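Side-chain contact in glycosyl hydrolase BlGH5_18 (Bifidobacterium longum subsp. infantis, PDB 7LQX), which probably hydrolyses glycosidic linkages during the breakdown of N-glycans, as a subfamily 18 member of glycoside hydrolase family 5: residues A[238-243]-A[248-253]. Residues are numbered along the deposited sequence; the frame is centred on the assembly and turned at random.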
loop_
_atom_site.group_PDB
_atom_site.type_symbol
_atom_site.label_atom_id
_atom_site.label_comp_id
_atom_site.label_asym_id
_atom_site.label_seq_id
_atom_site.Cartn_x
_atom_site.Cartn_y
_atom_site.Cartn_z
ATOM N N GLY A 238 -25.334 14.213 4.668
ATOM C CA GLY A 238 -26.407 14.594 5.553
ATOM C C GLY A 238 -27.426 15.502 4.910
ATOM O O GLY A 238 -28.528 15.656 5.446
ATOM N N THR A 239 -27.090 16.113 3.775
ATOM C CA THR A 239 -28.015 17.042 3.146
ATOM C C THR A 239 -29.223 16.305 2.581
ATOM O O THR A 239 -30.368 16.660 2.873
ATOM C CB THR A 239 -27.297 17.843 2.063
ATOM O OG1 THR A 239 -26.207 18.560 2.652
ATOM C CG2 THR A 239 -28.240 18.826 1.434
ATOM N N ALA A 240 -28.992 15.274 1.769
ATOM C CA ALA A 240 -30.119 14.509 1.246
ATOM C C ALA A 240 -30.885 13.828 2.371
ATOM O O ALA A 240 -32.121 13.792 2.359
ATOM C CB ALA A 240 -29.641 13.481 0.227
ATOM N N GLN A 241 -30.170 13.285 3.356
ATOM C CA GLN A 241 -30.838 12.563 4.431
ATOM C C GLN A 241 -31.689 13.496 5.283
ATOM O O GLN A 241 -32.822 13.155 5.650
ATOM C CB GLN A 241 -29.806 11.857 5.306
ATOM C CG GLN A 241 -28.960 10.824 4.580
ATOM C CD GLN A 241 -27.617 11.357 4.134
ATOM O OE1 GLN A 241 -27.507 12.479 3.644
ATOM N NE2 GLN A 241 -26.584 10.552 4.295
ATOM N N GLY A 242 -31.155 14.666 5.625
ATOM C CA GLY A 242 -31.839 15.546 6.553
ATOM C C GLY A 242 -32.945 16.364 5.928
ATOM O O GLY A 242 -33.955 16.643 6.582
ATOM N N TYR A 243 -32.776 16.771 4.666
ATOM C CA TYR A 243 -33.762 17.602 3.990
ATOM C C TYR A 243 -34.580 16.856 2.951
ATOM O O TYR A 243 -35.670 17.324 2.602
ATOM C CB TYR A 243 -33.087 18.811 3.328
ATOM C CG TYR A 243 -32.338 19.627 4.334
ATOM C CD1 TYR A 243 -33.005 20.503 5.172
ATOM C CD2 TYR A 243 -30.969 19.492 4.480
ATOM C CE1 TYR A 243 -32.331 21.233 6.116
ATOM C CE2 TYR A 243 -30.290 20.221 5.420
ATOM C CZ TYR A 243 -30.976 21.080 6.240
ATOM O OH TYR A 243 -30.275 21.794 7.174
ATOM N N GLY A 248 -35.051 21.134 -2.222
ATOM C CA GLY A 248 -34.261 22.230 -2.742
ATOM C C GLY A 248 -32.904 22.354 -2.081
ATOM O O GLY A 248 -31.941 22.775 -2.719
ATOM N N GLU A 249 -32.811 22.017 -0.795
ATOM C CA GLU A 249 -31.514 22.048 -0.129
ATOM C C GLU A 249 -30.549 21.087 -0.812
ATOM O O GLU A 249 -29.363 21.385 -0.984
ATOM C CB GLU A 249 -31.672 21.671 1.345
ATOM C CG GLU A 249 -32.370 22.707 2.215
ATOM C CD GLU A 249 -33.882 22.553 2.250
ATOM O OE1 GLU A 249 -34.442 21.746 1.472
ATOM O OE2 GLU A 249 -34.523 23.233 3.083
ATOM N N CYS A 250 -31.049 19.916 -1.200
ATOM C CA CYS A 250 -30.210 18.925 -1.860
ATOM C C CYS A 250 -29.598 19.480 -3.145
ATOM O O CYS A 250 -28.386 19.379 -3.356
ATOM C CB CYS A 250 -31.035 17.670 -2.130
ATOM S SG CYS A 250 -30.057 16.306 -2.740
ATOM N N THR A 251 -30.408 20.086 -4.009
ATOM C CA THR A 251 -29.872 20.592 -5.268
ATOM C C THR A 251 -29.128 21.913 -5.113
ATOM O O THR A 251 -28.390 22.288 -6.029
ATOM C CB THR A 251 -30.972 20.752 -6.321
ATOM O OG1 THR A 251 -32.008 21.583 -5.789
ATOM C CG2 THR A 251 -31.528 19.397 -6.739
ATOM N N ALA A 252 -29.277 22.599 -3.984
ATOM C CA ALA A 252 -28.568 23.843 -3.725
ATOM C C ALA A 252 -27.211 23.633 -3.073
ATOM O O ALA A 252 -26.482 24.604 -2.893
ATOM C CB ALA A 252 -29.405 24.754 -2.823
ATOM N N HIS A 253 -26.835 22.400 -2.741
ATOM C CA HIS A 253 -25.652 22.205 -1.911
ATOM C C HIS A 253 -24.383 22.712 -2.586
ATOM O O HIS A 253 -23.509 23.289 -1.925
ATOM C CB HIS A 253 -25.500 20.736 -1.509
ATOM C CG HIS A 253 -24.392 20.501 -0.530
ATOM N ND1 HIS A 253 -23.106 20.193 -0.920
ATOM C CD2 HIS A 253 -24.367 20.579 0.821
ATOM C CE1 HIS A 253 -22.341 20.083 0.150
ATOM N NE2 HIS A 253 -23.079 20.310 1.219
#
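Glu249 lies across one face of the Tyr243 ring, its CG 3.9 Å from the ring centroid, a CH-pi contact displaced toward the rim. A turn about the Glu249 CB-CG bond (chi2 88°) bends the chain and sets the carboxylate nearly parallel to the ring plane, out at its CD1 rim, the two planes 13° apart. Glu249 CD is 3.7 Å from Tyr243 CD1. The phenol reaches past this contact: Tyr243 OH is hydrogen-bonded to Glu391 of helix 388-399, and Tyr436 meets the ring edge-to-face. A leucine in place of Tyr243 would probably leave the Glu249 methylene without its aromatic face and Glu391 without its phenol partner.

One residue on, Cys250 directs SG anti to its backbone N, bringing the sulfur to 4.1 Å from Ala240 CB. Beside this small apolar pair, Ala240 and Cys250 form the closest CA pair of the two segments, 5.4 Å apart. The Thr239 methyl packs next to it, CG2 3.8 Å from Cys250 CA and in touch with the carbonyl oxygen of Glu249.

At His253 the other branch of the threonine takes over: Thr239 OG1 approaches the imidazole obliquely, 3.3 Å from His253 CD2. The stronger polar partners lie elsewhere, Asn237 for the threonine hydroxyl and Ser233, at the end of barrel strand 229-233, for His253 ND1.

The short helix 239-243 thus packs nearly antiparallel (160°) against the start of helix 248-264, in the connection that follows strand 229-233 of the (beta/alpha)8 barrel. No hydrogen bond joins the two segments; methyl, methylene, sulfur and ring surfaces make the join, while the hydroxyl groups of Thr239 and Tyr243 and the imidazole of His253 tie it to its surroundings.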